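Local coordinates for protein aldehyde dehydrogenase (Listeria monocytogenes, PDB 3K9D) that probably oxidises aldehyde or oxo groups of its substrates, with NAD or NADP as the electron acceptor, at residues 71-76 with 248-253; 406-411 with 418-423. One frame throughout, in Å; residues are numbered along the deposited sequence.

Both contacts lie in the buried middle of the subunit, about 10 Å apart between centres, and neither is a surface contact. Interaction 1 is polar where it is closest: a lysine from helix 67-85 reaches the loop before strand 256-260. Interaction 2 is apolar, bringing together the end of helix 403-407 and the chain that follows it, with two leucines and an isoleucine in place of charge. The two touch directly. Phe76 of 71-76 packs on Ile408 and Ala410 of 406-411, while CB of Ala252 in 248-253 rests 3.8 Å from CA of Gly407. Helix 67-85 thus takes part in interaction 1 through a charged side chain and flanks interaction 2 through an aromatic one.

Interaction 1. Residues 71-76 with 248-253; sequences VIKNVF and GTICAS
Lys73 spans the gap between helix 67-85 and the loop 248-253, bringing its NZ to 3.5 Å from OG1 of Thr249. A long side chain suits this place, since the nearest CA atoms, those of Lys73 and Ile250, are 9.9 Å apart. The lysine chain is bent at its third torsion (chi3 74°), which turns the ammonium end aside from an otherwise extended chain. The close part of the contact is this polar end: OD2 of Asp246 takes a salt bridge from NZ and also accepts a hydrogen bond from OG1 of Thr249, and Asn120 OD1 accepts a further bond from NZ. Several partners thus grip a buried charge, and the carboxylate would be expected to stabilise it.

The apolar side is looser. CE of Lys73 comes no nearer than 4.4 Å to CG1 of Ile250, and on the same helix the partly exposed Ile72 packs instead on Arg456 of the second subunit. The loop is kept in shape by a type I turn from Ile250 to Ser253, whose OG bonds to Ile250 O at 2.8 Å, almost in line with the carbonyl (169°). Cys251 in this turn probably corresponds to the nucleophilic cysteine of the aldehyde dehydrogenase family. Around the contact, Ser123 of helix 121-134 touches Lys73, and Ala404 of helix 403-407 touches Ile250 and Ser253 just ahead of strand 256-260.

Interaction 2. Residues 406-411 with 418-423; sequences GGIGAT and LTLGCG
The peptide group joining Gly407 to Ile408 offers one of its flat faces to Leu420. CD1 of Leu420 stands almost straight above Gly407 O at 3.8 Å, and CD2, on the same side of the plane, approaches that oxygen obliquely at 3.7 Å. Neither methyl can satisfy the carbonyl, and its hydrogen bond comes from ND2 of Asn433. This peptide lies at the end of helix 403-407, which closes with a Schellman motif: Gly409 takes a positive phi (84°), and two bonds run back into the last turn, one of them from Gly409 N to Gly406 O at 3.2 Å. With no side chain, Gly409 can adopt these backbone angles without pressing a CB against the carbonyl of Ile408.

The chain then turns back, so that Gly407 and Ile408 at the helix end meet Leu418 and Leu420 of the loop leading toward strand 440-447, with a backbone bond between Ile408 and Ala417 beside the contact. Branched aliphatic side chains suit this buried site, because they fill it with methyls and bring no polar group that would need a partner. Leu418 starts out away from 406-411, yet one of its methyls returns to Ile408; it also packs on Phe76 and Ala77 of helix 67-85 and on Tyr127 of helix 121-134. In Ile408, CG1 lies between the backbone N and the carbonyl carbon (chi1 74°), leaving CG2 to make both apolar contacts: 4.0 Å to Leu420 CD1 and 4.2 Å to Leu418 CD2.

Interaction 1. Residues 71-76 with 248-253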
ATOM      1  N   VAL A  71       1.568 -31.423  -3.676  1.00 18.49           N
ATOM      2  CA  VAL A  71       0.238 -31.674  -4.271  1.00 21.68           C
ATOM      3  C   VAL A  71      -0.834 -30.949  -3.453  1.00 11.11           C
ATOM      4  O   VAL A  71      -1.686 -30.265  -4.015  1.00 18.10           O
ATOM      5  CB  VAL A  71      -0.102 -33.192  -4.427  1.00 23.81           C
ATOM      6  CG1 VAL A  71      -1.550 -33.408  -4.891  1.00 28.12           C
ATOM      7  CG2 VAL A  71       0.835 -33.876  -5.390  1.00 21.96           C
ATOM      8  N   ILE A  72      -0.771 -31.084  -2.132  1.00 18.31           N
ATOM      9  CA  ILE A  72      -1.647 -30.351  -1.199  1.00 17.93           C
ATOM     10  C   ILE A  72      -1.553 -28.814  -1.384  1.00 14.85           C
ATOM     11  O   ILE A  72      -2.572 -28.112  -1.356  1.00 15.38           O
ATOM     12  CB  ILE A  72      -1.350 -30.772   0.278  1.00 21.10           C
ATOM     13  CG1 ILE A  72      -1.715 -32.250   0.503  1.00 17.40           C
ATOM     14  CG2 ILE A  72      -2.108 -29.910   1.290  1.00 17.97           C
ATOM     15  CD1 ILE A  72      -0.978 -32.879   1.670  1.00 20.40           C
ATOM     16  N   LYS A  73      -0.341 -28.316  -1.622  1.00 15.67           N
ATOM     17  CA  LYS A  73      -0.114 -26.870  -1.827  1.00 17.75           C
ATOM     18  C   LYS A  73      -0.739 -26.421  -3.129  1.00 20.59           C
ATOM     19  O   LYS A  73      -1.254 -25.306  -3.234  1.00 21.83           O
ATOM     20  CB  LYS A  73       1.372 -26.560  -1.847  1.00 20.60           C
ATOM     21  CG  LYS A  73       2.046 -26.702  -0.503  1.00 21.76           C
ATOM     22  CD  LYS A  73       3.542 -26.854  -0.664  1.00 32.00           C
ATOM     23  CE  LYS A  73       4.185 -25.550  -1.037  1.00 27.39           C
ATOM     24  NZ  LYS A  73       5.666 -25.643  -1.065  1.00 25.69           N
ATOM     25  N   ASN A  74      -0.688 -27.307  -4.115  1.00 17.82           N
ATOM     26  CA  ASN A  74      -1.329 -27.068  -5.398  1.00 15.23           C
ATOM     27  C   ASN A  74      -2.838 -27.098  -5.298  1.00 15.34           C
ATOM     28  O   ASN A  74      -3.506 -26.287  -5.945  1.00 21.15           O
ATOM     29  CB  ASN A  74      -0.796 -28.025  -6.455  1.00 16.86           C
ATOM     30  CG  ASN A  74       0.492 -27.535  -7.074  1.00 17.13           C
ATOM     31  OD1 ASN A  74       0.857 -26.378  -6.923  1.00 17.72           O
ATOM     32  ND2 ASN A  74       1.176 -28.407  -7.806  1.00 19.92           N
ATOM     33  N   VAL A  75      -3.360 -27.999  -4.450  1.00 17.55           N
ATOM     34  CA  VAL A  75      -4.791 -28.064  -4.092  1.00 13.24           C
ATOM     35  C   VAL A  75      -5.250 -26.802  -3.355  1.00 13.04           C
ATOM     36  O   VAL A  75      -6.326 -26.258  -3.641  1.00 15.10           O
ATOM     37  CB  VAL A  75      -5.122 -29.346  -3.226  1.00 14.22           C
ATOM     38  CG1 VAL A  75      -6.525 -29.293  -2.624  1.00 14.09           C
ATOM     39  CG2 VAL A  75      -4.989 -30.597  -4.058  1.00 19.50           C
ATOM     40  N   PHE A  76      -4.448 -26.377  -2.385  1.00 15.67           N
ATOM     41  CA  PHE A  76      -4.726 -25.179  -1.610  1.00 23.21           C
ATOM     42  C   PHE A  76      -4.798 -23.955  -2.526  1.00 19.50           C
ATOM     43  O   PHE A  76      -5.807 -23.265  -2.542  1.00 24.57           O
ATOM     44  CB  PHE A  76      -3.685 -24.982  -0.495  1.00 18.47           C
ATOM     45  CG  PHE A  76      -3.811 -23.671   0.214  1.00 23.31           C
ATOM     46  CD1 PHE A  76      -4.805 -23.478   1.163  1.00 17.70           C
ATOM     47  CD2 PHE A  76      -2.933 -22.626  -0.068  1.00 25.35           C
ATOM     48  CE1 PHE A  76      -4.940 -22.257   1.801  1.00 23.20           C
ATOM     49  CE2 PHE A  76      -3.056 -21.410   0.572  1.00 29.70           C
ATOM     50  CZ  PHE A  76      -4.061 -21.221   1.502  1.00 22.79           C
ATOM     51  N   GLY A 248       9.625 -28.157   5.524  1.00 12.84           N
ATOM     52  CA  GLY A 248       9.728 -26.800   6.104  1.00 17.60           C
ATOM     53  C   GLY A 248       9.868 -25.600   5.167  1.00 19.47           C
ATOM     54  O   GLY A 248      10.372 -24.546   5.574  1.00 17.33           O
ATOM     55  N   THR A 249       9.421 -25.736   3.916  1.00 22.67           N
ATOM     56  CA  THR A 249       9.554 -24.653   2.917  1.00 19.83           C
ATOM     57  C   THR A 249       8.615 -23.457   3.068  1.00 22.25           C
ATOM     58  O   THR A 249       8.855 -22.399   2.487  1.00 16.54           O
ATOM     59  CB  THR A 249       9.320 -25.176   1.486  1.00 20.80           C
ATOM     60  OG1 THR A 249       8.076 -25.876   1.460  1.00 20.69           O
ATOM     61  CG2 THR A 249      10.450 -26.090   1.047  1.00 22.71           C
ATOM     62  N   ILE A 250       7.525 -23.632   3.801  1.00 22.27           N
ATOM     63  CA  ILE A 250       6.559 -22.562   4.007  1.00 21.24           C
ATOM     64  C   ILE A 250       7.055 -21.649   5.133  1.00 23.72           C
ATOM     65  O   ILE A 250       7.481 -22.133   6.181  1.00 22.36           O
ATOM     66  CB  ILE A 250       5.137 -23.156   4.264  1.00 21.64           C
ATOM     67  CG1 ILE A 250       4.641 -23.884   2.996  1.00 22.49           C
ATOM     68  CG2 ILE A 250       4.123 -22.072   4.674  1.00 15.69           C
ATOM     69  CD1 ILE A 250       3.337 -24.630   3.169  1.00 30.23           C
ATOM     70  N   CYS A 251       7.004 -20.331   4.903  1.00 17.63           N
ATOM     71  CA  CYS A 251       7.536 -19.299   5.823  1.00 20.66           C
ATOM     72  C   CYS A 251       6.762 -19.095   7.131  1.00 18.65           C
ATOM     73  O   CYS A 251       7.309 -18.561   8.099  1.00 27.19           O
ATOM     74  CB  CYS A 251       7.591 -17.957   5.091  1.00 25.17           C
ATOM     75  SG  CYS A 251       5.999 -17.539   4.354  1.00 33.05           S
ATOM     76  N   ALA A 252       5.494 -19.506   7.158  1.00 18.08           N
ATOM     77  CA  ALA A 252       4.672 -19.412   8.365  1.00 18.34           C
ATOM     78  C   ALA A 252       4.878 -20.602   9.348  1.00 18.65           C
ATOM     79  O   ALA A 252       4.327 -20.616  10.455  1.00 20.23           O
ATOM     80  CB  ALA A 252       3.213 -19.244   7.995  1.00 15.92           C
ATOM     81  N   SER A 253       5.718 -21.554   8.959  1.00 20.75           N
ATOM     82  CA  SER A 253       6.094 -22.671   9.829  1.00 18.20           C
ATOM     83  C   SER A 253       7.012 -22.204  10.966  1.00 19.37           C
ATOM     84  O   SER A 253       7.704 -21.176  10.853  1.00 21.13           O
ATOM     85  CB  SER A 253       6.717 -23.811   9.014  1.00 19.96           C
ATOM     86  OG  SER A 253       8.002 -23.483   8.529  1.00 32.27           O
TER

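Interaction 2. Residues 406-411 with 418-423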
ATOM      1  N   GLY A 406      -1.707 -22.897   9.314  1.00 20.97           N
ATOM      2  CA  GLY A 406      -2.580 -21.867   9.866  1.00 16.61           C
ATOM      3  C   GLY A 406      -2.292 -20.480   9.309  1.00 17.57           C
ATOM      4  O   GLY A 406      -3.217 -19.698   9.074  1.00 21.05           O
ATOM      5  N   GLY A 407      -1.010 -20.194   9.071  1.00 19.13           N
ATOM      6  CA  GLY A 407      -0.549 -18.877   8.578  1.00 16.04           C
ATOM      7  C   GLY A 407      -0.993 -18.554   7.168  1.00 15.03           C
ATOM      8  O   GLY A 407      -1.279 -17.391   6.844  1.00 21.64           O
ATOM      9  N   ILE A 408      -1.070 -19.586   6.333  1.00 13.02           N
ATOM     10  CA  ILE A 408      -1.581 -19.444   4.972  1.00 12.19           C
ATOM     11  C   ILE A 408      -3.120 -19.481   4.878  1.00 16.22           C
ATOM     12  O   ILE A 408      -3.674 -19.220   3.826  1.00 19.66           O
ATOM     13  CB  ILE A 408      -0.904 -20.444   3.960  1.00 13.86           C
ATOM     14  CG1 ILE A 408      -1.403 -21.887   4.133  1.00 16.49           C
ATOM     15  CG2 ILE A 408       0.644 -20.322   4.007  1.00 18.98           C
ATOM     16  CD1 ILE A 408      -0.767 -22.885   3.155  1.00 13.03           C
ATOM     17  N   GLY A 409      -3.802 -19.807   5.974  1.00 16.56           N
ATOM     18  CA  GLY A 409      -5.265 -19.915   5.959  1.00 13.61           C
ATOM     19  C   GLY A 409      -5.823 -21.255   5.479  1.00 24.44           C
ATOM     20  O   GLY A 409      -6.950 -21.323   4.973  1.00 26.23           O
ATOM     21  N   ALA A 410      -5.036 -22.322   5.629  1.00 22.21           N
ATOM     22  CA  ALA A 410      -5.490 -23.662   5.242  1.00 27.70           C
ATOM     23  C   ALA A 410      -6.176 -24.367   6.418  1.00 22.67           C
ATOM     24  O   ALA A 410      -7.205 -25.012   6.244  1.00 24.66           O
ATOM     25  CB  ALA A 410      -4.331 -24.493   4.696  1.00 16.95           C
ATOM     26  N   THR A 411      -5.606 -24.224   7.614  1.00 18.10           N
ATOM     27  CA  THR A 411      -6.248 -24.719   8.837  1.00 23.30           C
ATOM     28  C   THR A 411      -6.868 -23.613   9.705  1.00 20.79           C
ATOM     29  O   THR A 411      -7.468 -23.908  10.745  1.00 29.29           O
ATOM     30  CB  THR A 411      -5.300 -25.574   9.712  1.00 21.60           C
ATOM     31  OG1 THR A 411      -4.200 -24.777  10.152  1.00 20.54           O
ATOM     32  CG2 THR A 411      -4.796 -26.787   8.957  1.00 19.55           C
ATOM     33  N   LEU A 418      -0.681 -17.320  -0.368  1.00 15.56           N
ATOM     34  CA  LEU A 418       0.711 -17.711  -0.324  1.00 18.23           C
ATOM     35  C   LEU A 418       1.637 -16.497  -0.367  1.00 18.24           C
ATOM     36  O   LEU A 418       2.860 -16.644  -0.357  1.00 23.38           O
ATOM     37  CB  LEU A 418       1.013 -18.736  -1.428  1.00 22.68           C
ATOM     38  CG  LEU A 418       0.322 -20.090  -1.196  1.00 24.12           C
ATOM     39  CD1 LEU A 418       0.215 -20.861  -2.499  1.00 16.86           C
ATOM     40  CD2 LEU A 418       1.010 -20.928  -0.137  1.00 27.38           C
ATOM     41  N   THR A 419       1.037 -15.302  -0.400  1.00 28.56           N
ATOM     42  CA  THR A 419       1.755 -14.037  -0.156  1.00 28.53           C
ATOM     43  C   THR A 419       1.274 -13.431   1.160  1.00 22.93           C
ATOM     44  O   THR A 419       0.159 -12.922   1.271  1.00 17.40           O
ATOM     45  CB  THR A 419       1.652 -13.056  -1.357  1.00 30.05           C
ATOM     46  OG1 THR A 419       2.326 -13.637  -2.473  1.00 19.38           O
ATOM     47  CG2 THR A 419       2.309 -11.692  -1.049  1.00 13.94           C
ATOM     48  N   LEU A 420       2.139 -13.533   2.161  1.00 16.43           N
ATOM     49  CA  LEU A 420       1.816 -13.178   3.516  1.00 19.90           C
ATOM     50  C   LEU A 420       2.561 -11.885   3.831  1.00 19.35           C
ATOM     51  O   LEU A 420       3.777 -11.896   4.020  1.00 17.83           O
ATOM     52  CB  LEU A 420       2.228 -14.334   4.459  1.00 19.00           C
ATOM     53  CG  LEU A 420       1.740 -15.753   4.085  1.00 25.40           C
ATOM     54  CD1 LEU A 420       2.107 -16.793   5.149  1.00 18.49           C
ATOM     55  CD2 LEU A 420       0.251 -15.798   3.863  1.00 19.54           C
ATOM     56  N   GLY A 421       1.842 -10.764   3.838  1.00 20.59           N
ATOM     57  CA  GLY A 421       2.486  -9.470   4.066  1.00 19.45           C
ATOM     58  C   GLY A 421       2.988  -9.353   5.492  1.00 20.11           C
ATOM     59  O   GLY A 421       2.356  -9.884   6.406  1.00 16.07           O
ATOM     60  N   CYS A 422       4.135  -8.693   5.674  1.00 14.24           N
ATOM     61  CA  CYS A 422       4.695  -8.478   7.008  1.00 20.93           C
ATOM     62  C   CYS A 422       4.348  -7.105   7.592  1.00 23.82           C
ATOM     63  O   CYS A 422       4.664  -6.818   8.758  1.00 19.97           O
ATOM     64  CB  CYS A 422       6.210  -8.715   7.035  1.00 20.59           C
ATOM     65  SG  CYS A 422       7.193  -7.790   5.833  1.00 32.39           S
ATOM     66  N   GLY A 423       3.694  -6.258   6.790  1.00 14.77           N
ATOM     67  CA  GLY A 423       3.341  -4.931   7.262  1.00 14.48           C
ATOM     68  C   GLY A 423       4.528  -4.024   7.452  1.00 20.21           C
ATOM     69  O   GLY A 423       5.660  -4.364   7.079  1.00 12.61           O
TER